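Long-range contacts in hypothetical protein (Bacteroides fragilis, PDB 4JX0), which is of unknown function but binds magnesium and pairs a BT_3987-like N-terminal domain with a probable F5/F8 type C (discoidin-like) domain: residues P33-V38 against H156-R161; L37-Y42 against K72-Y77; G63-S68 against K127-D132; S173-N178 against W269-V274; C258-E263 against V297-M302. All blocks are in the same frame, centred on the assembly; numbering follows the deposited sequence.

Contact 1 of 5, residues P33-V38 against H156-R161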
# COMPACT_ATOMS: atom_id res chain seq x y z
N PRO A 33 35.75 23.32 3.95
CA PRO A 33 36.19 22.08 4.61
C PRO A 33 36.39 22.22 6.13
O PRO A 33 36.91 21.29 6.74
CB PRO A 33 37.50 21.76 3.89
CG PRO A 33 38.02 23.05 3.45
CD PRO A 33 36.87 23.99 3.27
N PHE A 34 35.95 23.34 6.76
CA PHE A 34 36.12 23.58 8.19
C PHE A 34 34.80 23.46 8.99
O PHE A 34 34.75 23.91 10.14
CB PHE A 34 36.73 24.98 8.36
CG PHE A 34 38.01 25.09 7.57
CD1 PHE A 34 39.17 24.46 8.01
CD2 PHE A 34 38.02 25.71 6.33
CE1 PHE A 34 40.34 24.53 7.26
CE2 PHE A 34 39.20 25.77 5.58
CZ PHE A 34 40.35 25.19 6.05
N THR A 35 33.77 22.84 8.40
CA THR A 35 32.49 22.60 9.06
C THR A 35 32.01 21.21 8.75
O THR A 35 31.77 20.91 7.57
CB THR A 35 31.43 23.62 8.61
OG1 THR A 35 31.96 24.93 8.71
CG2 THR A 35 30.15 23.54 9.43
N ASP A 36 31.86 20.35 9.77
CA ASP A 36 31.29 19.01 9.58
C ASP A 36 29.81 19.21 9.39
O ASP A 36 29.23 20.07 10.04
CB ASP A 36 31.60 18.08 10.78
CG ASP A 36 33.07 17.76 10.95
OD1 ASP A 36 33.79 17.71 9.93
OD2 ASP A 36 33.51 17.57 12.11
N LEU A 37 29.20 18.49 8.45
CA LEU A 37 27.78 18.68 8.16
C LEU A 37 26.96 17.52 8.67
O LEU A 37 27.40 16.38 8.57
CB LEU A 37 27.55 18.87 6.66
CG LEU A 37 28.33 19.99 5.99
CD1 LEU A 37 28.23 19.90 4.49
CD2 LEU A 37 27.87 21.34 6.48
N VAL A 38 25.77 17.82 9.23
CA VAL A 38 24.79 16.84 9.71
C VAL A 38 23.63 16.89 8.72
O VAL A 38 23.13 17.98 8.43
CB VAL A 38 24.35 17.08 11.17
CG1 VAL A 38 23.41 15.99 11.65
CG2 VAL A 38 25.56 17.19 12.09
N HIS A 156 32.01 24.28 14.89
CA HIS A 156 32.41 23.78 13.57
C HIS A 156 31.54 22.58 13.16
O HIS A 156 32.03 21.56 12.69
CB HIS A 156 33.90 23.42 13.52
CG HIS A 156 34.79 24.61 13.67
ND1 HIS A 156 35.36 25.23 12.57
CD2 HIS A 156 35.17 25.27 14.78
CE1 HIS A 156 36.06 26.25 13.05
NE2 HIS A 156 35.97 26.31 14.38
N LEU A 157 30.22 22.74 13.36
CA LEU A 157 29.21 21.75 13.05
C LEU A 157 27.93 22.46 12.65
O LEU A 157 27.56 23.44 13.30
CB LEU A 157 28.95 20.85 14.27
CG LEU A 157 28.05 19.63 14.03
CD1 LEU A 157 28.78 18.55 13.27
CD2 LEU A 157 27.54 19.10 15.34
N ALA A 158 27.25 21.97 11.61
CA ALA A 158 26.01 22.59 11.15
C ALA A 158 25.14 21.61 10.38
O ALA A 158 25.63 20.59 9.88
CB ALA A 158 26.34 23.77 10.26
N ILE A 159 23.84 21.92 10.26
CA ILE A 159 22.93 21.12 9.45
C ILE A 159 23.19 21.54 8.00
O ILE A 159 23.29 22.75 7.74
CB ILE A 159 21.45 21.29 9.88
CG1 ILE A 159 21.22 20.69 11.28
CG2 ILE A 159 20.51 20.63 8.86
CD1 ILE A 159 20.16 21.39 12.05
N ALA A 160 23.35 20.58 7.07
CA ALA A 160 23.65 20.89 5.67
C ALA A 160 22.55 21.75 5.03
O ALA A 160 21.39 21.68 5.43
CB ALA A 160 23.84 19.61 4.87
N ARG A 161 22.93 22.58 4.04
CA ARG A 161 21.99 23.46 3.34
C ARG A 161 20.89 22.62 2.67
O ARG A 161 19.70 22.81 2.95
CB ARG A 161 22.74 24.34 2.30
CG ARG A 161 23.62 25.40 2.97
CD ARG A 161 24.70 25.97 2.06
NE ARG A 161 25.58 26.88 2.80
CZ ARG A 161 26.62 27.54 2.28
NH1 ARG A 161 26.93 27.39 0.99
NH2 ARG A 161 27.35 28.34 3.04
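Val38 and Leu157 meet on the face of the sheet that also carries Asp36 and Ile159, their side chains slanting across one another with Val38 CG2 3.7 Å from Leu157 CD1. Leu157 reaches across because its CG lies anti to the backbone N (chi1 -172°). The same methyl, Leu157 CD1, comes to 3.8 Å from Asp36 CB and therefore packs against two residues of the partner strand. Leu37 points to the reverse face, where its CB is 4.2 Å from Ala160 CB. Thr35 turns its methyl toward segment 156-161, with CG2 3.9 Å from Ala158 CB, while its OG1 bonds Asp32. At the start of the pairing the His156 ring presents its edge: ND1 donates to Phe34 O at 2.8 Å, the oxygen lying in the ring plane, which would limit rotation of the imidazole. Between these side chains the backbones pair in parallel. Asp36 N bonds His156 O, Ala158 N bonds Asp36 O, Val38 N bonds Ala158 O at 2.8 Å, and Ala160 N bonds Val38 O. The short strand axes are 33° apart, a marked twist. Strand 157-159 forms one edge of the mixed sheet. Val38 and Leu157 pack onto Leu148 and Met150 of strand 142-150 and Val83 and Ile81 of strand 81-87, whereas Leu37 and Ala160 lie against Gln28 of helix 23-31.

Contact 2 of 5, residues L37-Y42 against K72-Y77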
# COMPACT_ATOMS: atom_id res chain seq x y z
N LEU A 37 29.20 18.49 8.45
CA LEU A 37 27.78 18.68 8.16
C LEU A 37 26.96 17.52 8.67
O LEU A 37 27.40 16.38 8.57
CB LEU A 37 27.55 18.87 6.66
CG LEU A 37 28.33 19.99 5.99
CD1 LEU A 37 28.23 19.90 4.49
CD2 LEU A 37 27.87 21.34 6.48
N VAL A 38 25.77 17.82 9.23
CA VAL A 38 24.79 16.84 9.71
C VAL A 38 23.63 16.89 8.72
O VAL A 38 23.13 17.98 8.43
CB VAL A 38 24.35 17.08 11.17
CG1 VAL A 38 23.41 15.99 11.65
CG2 VAL A 38 25.56 17.19 12.09
N TYR A 39 23.21 15.75 8.17
CA TYR A 39 22.16 15.75 7.16
C TYR A 39 21.39 14.43 7.16
O TYR A 39 21.75 13.49 7.86
CB TYR A 39 22.79 16.02 5.78
CG TYR A 39 23.78 14.98 5.31
CD1 TYR A 39 25.08 14.96 5.81
CD2 TYR A 39 23.44 14.04 4.35
CE1 TYR A 39 26.00 14.00 5.39
CE2 TYR A 39 24.36 13.09 3.91
CZ TYR A 39 25.64 13.08 4.42
OH TYR A 39 26.56 12.14 4.01
N LEU A 40 20.32 14.39 6.36
CA LEU A 40 19.44 13.24 6.22
C LEU A 40 19.95 12.27 5.14
O LEU A 40 20.19 12.67 3.99
CB LEU A 40 18.00 13.72 5.87
CG LEU A 40 16.93 13.58 6.93
CD1 LEU A 40 17.32 14.26 8.17
CD2 LEU A 40 15.63 14.20 6.43
N GLY A 41 20.07 11.00 5.50
CA GLY A 41 20.47 9.93 4.59
C GLY A 41 19.26 9.29 3.95
O GLY A 41 18.39 8.76 4.65
N TYR A 42 19.15 9.36 2.61
CA TYR A 42 18.02 8.76 1.88
C TYR A 42 18.33 8.59 0.40
O TYR A 42 19.02 9.44 -0.18
CB TYR A 42 16.73 9.59 2.04
CG TYR A 42 16.85 11.03 1.57
CD1 TYR A 42 17.22 12.04 2.44
CD2 TYR A 42 16.52 11.39 0.26
CE1 TYR A 42 17.32 13.36 2.02
CE2 TYR A 42 16.63 12.71 -0.17
CZ TYR A 42 17.05 13.69 0.71
OH TYR A 42 17.11 15.01 0.32
N LYS A 72 23.05 11.32 8.99
CA LYS A 72 24.49 11.17 8.81
C LYS A 72 25.27 12.43 9.22
O LYS A 72 24.72 13.53 9.21
CB LYS A 72 24.80 10.85 7.32
CG LYS A 72 24.16 9.57 6.80
CD LYS A 72 24.32 9.40 5.28
CE LYS A 72 25.69 8.93 4.88
NZ LYS A 72 25.79 8.73 3.41
N VAL A 73 26.55 12.26 9.57
CA VAL A 73 27.51 13.33 9.86
C VAL A 73 28.70 13.04 8.94
O VAL A 73 29.04 11.87 8.72
CB VAL A 73 27.88 13.48 11.36
CG1 VAL A 73 28.57 12.25 11.91
CG2 VAL A 73 28.74 14.73 11.59
N THR A 74 29.29 14.08 8.33
CA THR A 74 30.34 13.90 7.32
C THR A 74 31.65 13.31 7.87
O THR A 74 32.37 12.66 7.11
CB THR A 74 30.61 15.22 6.62
OG1 THR A 74 30.87 16.23 7.59
CG2 THR A 74 29.46 15.64 5.73
N LYS A 75 31.97 13.54 9.15
CA LYS A 75 33.21 13.09 9.77
C LYS A 75 32.94 12.80 11.25
O LYS A 75 32.09 13.47 11.82
CB LYS A 75 34.27 14.20 9.60
CG LYS A 75 35.68 13.84 10.02
CD LYS A 75 36.76 14.74 9.39
CE LYS A 75 36.51 16.22 9.52
NZ LYS A 75 37.75 17.02 9.28
N PRO A 76 33.62 11.84 11.92
CA PRO A 76 33.31 11.62 13.34
C PRO A 76 33.60 12.86 14.16
O PRO A 76 34.62 13.52 13.95
CB PRO A 76 34.23 10.45 13.72
CG PRO A 76 34.57 9.80 12.43
CD PRO A 76 34.66 10.91 11.45
N TYR A 77 32.66 13.22 15.05
CA TYR A 77 32.73 14.44 15.86
C TYR A 77 33.18 14.11 17.30
O TYR A 77 32.90 13.02 17.82
CB TYR A 77 31.36 15.13 15.83
CG TYR A 77 31.39 16.57 16.28
CD1 TYR A 77 31.99 17.55 15.50
CD2 TYR A 77 30.72 16.98 17.43
CE1 TYR A 77 32.01 18.88 15.90
CE2 TYR A 77 30.72 18.31 17.83
CZ TYR A 77 31.36 19.26 17.06
OH TYR A 77 31.39 20.56 17.50
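Leu37-Tyr39 and Lys72-Thr74 run antiparallel, with Val38 opposite Val73 as a non-hydrogen-bonded pair and Tyr39 opposite Lys72 as a hydrogen-bonded one. This pairing of strands 36-41 and 66-73 belongs to the BT_3987-like domain, whose clan, E-set, points to an immunoglobulin-like beta fold. Tyr39 N donates to Lys72 O at 2.9 Å and Lys72 N returns a bond to Tyr39 O. On the face carrying Tyr39 and Lys72, the lysine crosses the phenol: its CB is 3.7 Å above the plane of the Tyr39 ring, a CH-pi contact. Lys72 CD lies near the phenol end, and the bend at chi3 (78°) turns CE toward the Tyr39 hydroxyl. The hydroxyl of Tyr39 bonds Glu22, with which Lys72 NZ makes a weak, long ion pair. Val38 CG2 and Val73 CG2 touch on the other face. Past the strand, Thr74 grips Leu37 twice: Thr74 N donates to Leu37 O at 3.0 Å, and Leu37 N donates to Thr74 OG1 at 2.9 Å.

Contact 3 of 5, residues G63-S68 against K127-D132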
# COMPACT_ATOMS: atom_id res chain seq x y z
N GLY A 63 0.34 -0.84 6.51
CA GLY A 63 1.73 -0.99 6.92
C GLY A 63 2.05 -0.28 8.21
O GLY A 63 1.16 0.08 8.99
N LYS A 64 3.36 -0.11 8.44
CA LYS A 64 3.88 0.44 9.70
C LYS A 64 3.48 1.90 9.86
O LYS A 64 3.38 2.65 8.88
CB LYS A 64 5.43 0.27 9.79
CG LYS A 64 5.95 -0.07 11.20
CD LYS A 64 7.07 -1.14 11.20
CE LYS A 64 8.35 -0.69 10.54
NZ LYS A 64 9.46 -1.68 10.72
N ASN A 65 3.21 2.28 11.12
CA ASN A 65 2.83 3.63 11.52
C ASN A 65 4.06 4.45 11.97
O ASN A 65 3.89 5.59 12.41
CB ASN A 65 1.78 3.58 12.64
CG ASN A 65 2.29 2.97 13.92
OD1 ASN A 65 3.09 2.03 13.91
ND2 ASN A 65 1.82 3.46 15.06
N GLU A 66 5.27 3.88 11.86
CA GLU A 66 6.54 4.50 12.24
C GLU A 66 7.41 4.70 11.00
O GLU A 66 7.51 3.80 10.17
CB GLU A 66 7.28 3.61 13.24
CG GLU A 66 6.55 3.45 14.57
CD GLU A 66 7.20 2.47 15.51
OE1 GLU A 66 7.20 1.25 15.20
OE2 GLU A 66 7.69 2.90 16.58
N LEU A 67 8.06 5.88 10.89
CA LEU A 67 8.96 6.21 9.79
C LEU A 67 10.32 6.48 10.38
O LEU A 67 10.47 7.44 11.14
CB LEU A 67 8.45 7.44 9.04
CG LEU A 67 7.52 7.16 7.88
CD1 LEU A 67 6.65 8.36 7.60
CD2 LEU A 67 8.32 6.77 6.63
N SER A 68 11.31 5.62 10.09
CA SER A 68 12.67 5.77 10.61
C SER A 68 13.54 6.46 9.55
O SER A 68 13.60 6.00 8.42
CB SER A 68 13.24 4.42 10.99
OG SER A 68 14.42 4.57 11.76
N LYS A 127 12.85 8.99 14.63
CA LYS A 127 11.57 8.34 14.31
C LYS A 127 10.40 9.32 14.28
O LYS A 127 10.33 10.22 15.11
CB LYS A 127 11.29 7.24 15.35
CG LYS A 127 10.70 5.97 14.77
CD LYS A 127 10.19 5.01 15.85
CE LYS A 127 11.28 4.33 16.66
NZ LYS A 127 10.72 3.51 17.76
N LEU A 128 9.47 9.10 13.34
CA LEU A 128 8.21 9.83 13.21
C LEU A 128 7.13 8.80 13.31
O LEU A 128 7.08 7.92 12.46
CB LEU A 128 8.15 10.60 11.88
CG LEU A 128 6.77 11.13 11.44
CD1 LEU A 128 6.06 11.91 12.55
CD2 LEU A 128 6.90 11.99 10.22
N THR A 129 6.31 8.88 14.35
CA THR A 129 5.23 7.92 14.56
C THR A 129 3.88 8.62 14.35
O THR A 129 3.63 9.67 14.95
CB THR A 129 5.35 7.29 15.94
OG1 THR A 129 6.68 6.78 16.10
CG2 THR A 129 4.33 6.18 16.17
N LEU A 130 3.02 8.02 13.50
CA LEU A 130 1.68 8.52 13.18
C LEU A 130 0.67 7.84 14.11
O LEU A 130 0.55 6.62 14.06
CB LEU A 130 1.34 8.25 11.71
CG LEU A 130 1.91 9.23 10.69
CD1 LEU A 130 3.41 9.36 10.82
CD2 LEU A 130 1.57 8.79 9.29
N LYS A 131 -0.03 8.60 14.95
CA LYS A 131 -0.99 8.03 15.90
C LYS A 131 -2.42 8.55 15.67
O LYS A 131 -2.61 9.62 15.09
CB LYS A 131 -0.56 8.34 17.35
CG LYS A 131 -0.42 9.82 17.71
CD LYS A 131 -0.34 10.03 19.21
CE LYS A 131 -0.37 11.49 19.60
NZ LYS A 131 -0.32 11.67 21.07
N ASP A 132 -3.42 7.79 16.16
CA ASP A 132 -4.85 8.12 16.14
C ASP A 132 -5.35 8.70 14.80
O ASP A 132 -5.99 9.75 14.77
CB ASP A 132 -5.18 9.11 17.29
CG ASP A 132 -4.82 8.58 18.66
OD1 ASP A 132 -5.16 7.41 18.96
OD2 ASP A 132 -4.20 9.34 19.45
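Lys127 faces Glu66 diagonally across the strand pair, and their chains cross at a slant. NZ of Lys127 is 3.3 Å from Glu66 OE2, a salt bridge whose hydrogen bond is weak; the stronger partner of this ammonium is Glu113. The Lys127 chain bends at chi3 (-72°), which turns CE and NZ beyond CD; CD itself lies beside the Glu66 carboxylate. Leu128 comes next and makes the hydrogen-bonded antiparallel pair with Leu67: Leu67 N donates to Leu128 O at 2.8 Å and Leu128 N to Leu67 O at 2.9 Å. Their side chains leave on the face away from the charges, with Leu67 CB 4.3 Å from Leu128 CB. Thr129 returns to the charged face beside Glu66, the two side chains pointing the same way, and its OG1 is 3.7 Å from Glu66 CG. Its other branch, CG2, is turned to Asn65, 3.9 Å from ND2. Leu130 closes the pairing with a nearly straight bond (174°) from its N to Asn65 O, 2.8 Å long. The N-to-C directions of the short strand segments are 166° apart, close to antiparallel. Beyond this pair, strand 110-117 flanks strand 123-130 through backbone bonds of Lys127 with Glu113 and Thr129 with Thr111. On the apolar face, Leu67 and Leu130 both pack against Leu50 of strand 47-54, while Leu128 meets Cys110 and Phe112.

Contact 4 of 5, residues S173-N178 against W269-V274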
# COMPACT_ATOMS: atom_id res chain seq x y z
N SER A 173 -7.63 6.07 0.39
CA SER A 173 -8.52 5.41 -0.58
C SER A 173 -9.54 4.53 0.15
O SER A 173 -9.22 3.96 1.18
CB SER A 173 -7.70 4.58 -1.57
OG SER A 173 -6.66 3.85 -0.95
N ILE A 174 -10.78 4.44 -0.38
CA ILE A 174 -11.84 3.66 0.27
C ILE A 174 -11.71 2.15 -0.03
O ILE A 174 -11.56 1.72 -1.18
CB ILE A 174 -13.26 4.17 -0.11
CG1 ILE A 174 -13.51 5.56 0.50
CG2 ILE A 174 -14.35 3.18 0.38
CD1 ILE A 174 -14.58 6.35 -0.23
N ARG A 175 -11.83 1.35 1.04
CA ARG A 175 -11.83 -0.11 0.97
C ARG A 175 -12.65 -0.65 2.13
O ARG A 175 -12.27 -0.50 3.30
CB ARG A 175 -10.41 -0.70 1.00
CG ARG A 175 -10.40 -2.23 0.88
CD ARG A 175 -9.01 -2.78 0.68
NE ARG A 175 -8.34 -3.06 1.96
CZ ARG A 175 -7.05 -3.33 2.10
NH1 ARG A 175 -6.24 -3.34 1.04
NH2 ARG A 175 -6.54 -3.57 3.30
N LEU A 176 -13.73 -1.35 1.82
CA LEU A 176 -14.57 -1.93 2.86
C LEU A 176 -13.91 -3.20 3.39
O LEU A 176 -13.06 -3.78 2.72
CB LEU A 176 -15.97 -2.24 2.30
CG LEU A 176 -16.64 -1.15 1.45
CD1 LEU A 176 -17.93 -1.64 0.88
CD2 LEU A 176 -16.87 0.12 2.27
N ASP A 177 -14.27 -3.62 4.59
CA ASP A 177 -13.77 -4.87 5.17
C ASP A 177 -14.93 -5.81 5.05
O ASP A 177 -15.59 -6.12 6.04
CB ASP A 177 -13.30 -4.65 6.63
CG ASP A 177 -12.90 -5.89 7.40
OD1 ASP A 177 -12.52 -6.90 6.76
OD2 ASP A 177 -12.99 -5.86 8.66
N ASN A 178 -15.26 -6.17 3.79
CA ASN A 178 -16.41 -7.00 3.48
C ASN A 178 -16.05 -8.28 2.74
O ASN A 178 -16.92 -8.86 2.11
CB ASN A 178 -17.42 -6.20 2.64
CG ASN A 178 -18.78 -6.81 2.59
OD1 ASN A 178 -19.33 -7.21 3.62
ND2 ASN A 178 -19.34 -6.95 1.40
N TRP A 269 -17.60 1.84 -9.00
CA TRP A 269 -16.81 0.66 -8.61
C TRP A 269 -16.26 0.84 -7.20
O TRP A 269 -15.61 1.86 -6.94
CB TRP A 269 -15.65 0.42 -9.59
CG TRP A 269 -16.08 -0.14 -10.91
CD1 TRP A 269 -16.35 0.56 -12.05
CD2 TRP A 269 -16.26 -1.52 -11.23
NE1 TRP A 269 -16.68 -0.31 -13.06
CE2 TRP A 269 -16.63 -1.59 -12.58
CE3 TRP A 269 -16.12 -2.71 -10.50
CZ2 TRP A 269 -16.85 -2.81 -13.23
CZ3 TRP A 269 -16.33 -3.92 -11.14
CH2 TRP A 269 -16.70 -3.96 -12.49
N VAL A 270 -16.52 -0.12 -6.30
CA VAL A 270 -16.08 -0.05 -4.91
C VAL A 270 -15.22 -1.26 -4.56
O VAL A 270 -15.57 -2.37 -4.94
CB VAL A 270 -17.29 0.08 -3.95
CG1 VAL A 270 -16.84 0.30 -2.51
CG2 VAL A 270 -18.23 1.20 -4.40
N ASN A 271 -14.12 -1.04 -3.81
CA ASN A 271 -13.24 -2.12 -3.34
C ASN A 271 -13.83 -2.69 -2.05
O ASN A 271 -13.84 -2.00 -1.02
CB ASN A 271 -11.83 -1.56 -3.12
CG ASN A 271 -10.77 -2.57 -2.77
OD1 ASN A 271 -11.05 -3.72 -2.41
ND2 ASN A 271 -9.53 -2.14 -2.82
N HIS A 272 -14.37 -3.93 -2.11
CA HIS A 272 -15.01 -4.56 -0.95
C HIS A 272 -14.02 -5.25 0.00
O HIS A 272 -14.45 -5.75 1.04
CB HIS A 272 -16.09 -5.55 -1.40
CG HIS A 272 -17.40 -4.87 -1.60
ND1 HIS A 272 -18.47 -5.11 -0.76
CD2 HIS A 272 -17.73 -3.87 -2.45
CE1 HIS A 272 -19.43 -4.30 -1.17
NE2 HIS A 272 -19.03 -3.53 -2.18
N GLY A 273 -12.74 -5.25 -0.33
CA GLY A 273 -11.71 -5.84 0.51
C GLY A 273 -10.76 -6.73 -0.26
O GLY A 273 -10.87 -6.89 -1.48
N VAL A 274 -9.80 -7.30 0.46
CA VAL A 274 -8.81 -8.19 -0.11
C VAL A 274 -9.09 -9.61 0.35
O VAL A 274 -9.17 -9.87 1.56
CB VAL A 274 -7.37 -7.75 0.27
CG1 VAL A 274 -6.33 -8.73 -0.27
CG2 VAL A 274 -7.09 -6.33 -0.23
O HOH W 1 -6.49 -3.20 -2.25
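One face of the His272 ring receives Leu176 CD1, 3.6 Å above the plane and over its centre, as a CH-pi contact. At the ring's edge, in plane, Asn178 ND2 donates to His272 ND1 at 3.0 Å, with the amide turned 57° against the imidazole; Val270 O also lies in that plane. The Arg175 guanidinium has Val274 CG2 over one face, 3.4 Å from NH1, and a water at its edge that accepts from Arg175 NH1 and Asn271 ND2. Arg175 and Asn271 extend side by side, CD of the arginine 3.6 Å from Asn271 ND2. Here the chain leaving strand 165-174 of the N-terminal domain docks on edge strand 269-276 of the second domain. Asn271 makes an Asx turn, its OD1 accepting from Gly273 N at 3.1 Å. Two backbone bonds join the segments: Leu176 N to Asn271 O and Asn178 N to His272 O, each 2.9 Å. Asn178 OD1 accepts from Lys290 N, which probably helps to fix the rotation of the amide that donates to His272.

Contact 5 of 5, residues C258-E263 against V297-M302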
# COMPACT_ATOMS: atom_id res chain seq x y z
N CYS A 258 -6.42 -11.77 -3.78
CA CYS A 258 -6.87 -10.84 -4.82
C CYS A 258 -7.75 -9.74 -4.22
O CYS A 258 -8.31 -9.89 -3.13
CB CYS A 258 -7.59 -11.56 -5.95
SG CYS A 258 -9.17 -12.30 -5.47
N ARG A 259 -7.89 -8.64 -4.95
CA ARG A 259 -8.71 -7.47 -4.61
C ARG A 259 -10.07 -7.65 -5.26
O ARG A 259 -10.12 -7.89 -6.46
CB ARG A 259 -8.00 -6.23 -5.15
CG ARG A 259 -8.58 -4.88 -4.73
CD ARG A 259 -8.06 -3.80 -5.66
NE ARG A 259 -6.59 -3.87 -5.76
CZ ARG A 259 -5.87 -3.64 -6.86
NH1 ARG A 259 -6.46 -3.31 -8.00
NH2 ARG A 259 -4.54 -3.74 -6.82
N VAL A 260 -11.17 -7.57 -4.48
CA VAL A 260 -12.52 -7.77 -5.02
C VAL A 260 -13.23 -6.42 -5.23
O VAL A 260 -13.71 -5.81 -4.26
CB VAL A 260 -13.35 -8.71 -4.09
CG1 VAL A 260 -14.70 -9.05 -4.72
CG2 VAL A 260 -12.58 -9.99 -3.78
N MSE A 261 -13.34 -5.98 -6.50
CA MSE A 261 -14.06 -4.75 -6.89
C MSE A 261 -15.49 -5.10 -7.20
O MSE A 261 -15.73 -6.13 -7.82
CB MSE A 261 -13.44 -4.10 -8.14
CG MSE A 261 -11.94 -3.87 -8.07
SE MSE A 261 -11.41 -2.72 -6.61
CE MSE A 261 -12.28 -1.09 -7.16
N VAL A 262 -16.45 -4.26 -6.82
CA VAL A 262 -17.87 -4.53 -7.06
C VAL A 262 -18.52 -3.33 -7.71
O VAL A 262 -18.46 -2.25 -7.14
CB VAL A 262 -18.57 -4.88 -5.73
CG1 VAL A 262 -20.06 -5.11 -5.95
CG2 VAL A 262 -17.93 -6.10 -5.08
N GLU A 263 -19.18 -3.53 -8.88
CA GLU A 263 -19.92 -2.47 -9.57
C GLU A 263 -21.30 -2.42 -8.98
O GLU A 263 -22.08 -3.37 -9.14
CB GLU A 263 -20.00 -2.65 -11.09
CG GLU A 263 -20.42 -1.38 -11.81
CD GLU A 263 -20.69 -1.50 -13.29
OE1 GLU A 263 -21.42 -2.43 -13.69
OE2 GLU A 263 -20.20 -0.63 -14.06
N VAL A 297 -18.70 -7.96 -10.80
CA VAL A 297 -17.64 -8.15 -9.80
C VAL A 297 -16.35 -8.37 -10.58
O VAL A 297 -16.35 -9.13 -11.55
CB VAL A 297 -17.95 -9.32 -8.82
CG1 VAL A 297 -16.80 -9.52 -7.83
CG2 VAL A 297 -19.25 -9.07 -8.08
N ARG A 298 -15.25 -7.69 -10.20
CA ARG A 298 -13.97 -7.77 -10.89
C ARG A 298 -12.85 -8.13 -9.93
O ARG A 298 -12.63 -7.42 -8.94
CB ARG A 298 -13.66 -6.43 -11.61
CG ARG A 298 -12.34 -6.39 -12.39
CD ARG A 298 -12.15 -5.04 -13.06
NE ARG A 298 -13.08 -4.86 -14.18
CZ ARG A 298 -13.19 -3.76 -14.92
NH1 ARG A 298 -12.41 -2.71 -14.68
NH2 ARG A 298 -14.07 -3.70 -15.91
N PHE A 299 -12.12 -9.20 -10.24
CA PHE A 299 -11.01 -9.66 -9.43
C PHE A 299 -9.73 -9.08 -9.99
O PHE A 299 -9.49 -9.22 -11.19
CB PHE A 299 -10.95 -11.19 -9.42
CG PHE A 299 -12.20 -11.80 -8.83
CD1 PHE A 299 -12.40 -11.80 -7.45
CD2 PHE A 299 -13.16 -12.39 -9.63
CE1 PHE A 299 -13.54 -12.37 -6.90
CE2 PHE A 299 -14.30 -12.95 -9.08
CZ PHE A 299 -14.49 -12.93 -7.72
N GLU A 300 -8.94 -8.38 -9.16
CA GLU A 300 -7.70 -7.73 -9.57
C GLU A 300 -6.54 -8.14 -8.67
O GLU A 300 -6.77 -8.68 -7.59
CB GLU A 300 -7.86 -6.19 -9.51
CG GLU A 300 -9.02 -5.63 -10.30
CD GLU A 300 -9.20 -4.13 -10.19
OE1 GLU A 300 -8.90 -3.58 -9.11
OE2 GLU A 300 -9.67 -3.52 -11.17
N ASN A 301 -5.31 -7.88 -9.12
CA ASN A 301 -4.09 -8.16 -8.35
C ASN A 301 -4.09 -9.61 -7.83
O ASN A 301 -3.82 -9.87 -6.65
CB ASN A 301 -4.00 -7.14 -7.21
CG ASN A 301 -2.64 -7.03 -6.60
OD1 ASN A 301 -1.63 -6.95 -7.31
ND2 ASN A 301 -2.57 -7.03 -5.28
N MSE A 302 -4.39 -10.56 -8.72
CA MSE A 302 -4.50 -11.97 -8.35
C MSE A 302 -3.12 -12.61 -8.20
O MSE A 302 -2.40 -12.75 -9.19
CB MSE A 302 -5.34 -12.74 -9.37
CG MSE A 302 -6.70 -12.10 -9.63
SE MSE A 302 -7.74 -13.10 -10.90
CE MSE A 302 -8.60 -14.32 -9.67
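Val260 packs between Val297 and Phe299 on the buried face of this antiparallel pair: its CG1 is 3.8 Å from Val297 CG1, while its CG2 is 4.0 Å from Phe299 CE1. Cys258 extends the row, with SG 3.8 Å from Phe299 CD1 and its CB against Met302 CG; the sulfur approaches the ring obliquely. Four backbone bonds zip the strands together, reciprocally at Arg259 and Glu300 and at Met261 and Arg298, the last running from Arg298 N to Met261 O at 2.9 Å. The other face is polar. Arg259, bent at chi3 (-52°), swings its guanidinium back over the partner strand, and NH1 forms a salt bridge with Glu300 OE1 at 2.7 Å. The oxygen lies near the guanidinium plane, yet is met from above the carboxylate, the two planes being 83° apart. Asn301 CB lies over one guanidinium face, 3.5 Å from Arg259 NH2, and the selenomethionine Met261 crosses Glu300 at a slant, its CG next to OE1. Arg298 leads away, bonding Thr229 and making cation-pi contacts with Tyr227 and Trp269. A five-stranded antiparallel sheet, apolar inward against Ile286 and Phe241 of the facing sheet, fits the beta-sandwich of F5/F8 type C domains.

Contacts 1, 2 and 3 build one mixed sheet of the N-terminal domain. Contacts 1 and 2 share Leu37 and Val38 on the two edges of strand 36-41, parallel in one and antiparallel in the other; strand 66-73 links contacts 2 and 3. Contact 5 lies inside the second domain, and contact 4 joins the two domains, touching contact 5 through backbone pairing. Contacts 2 and 5 have over half their touching residues buried and none exposed; edge contact 1 keeps Phe34 and His156 exposed. Contacts 3 and 5 each set leucine or valine packing on one face against a salt bridge on the other, whereas contact 4 adds amide-imidazole and water-mediated bonds to two backbone ones.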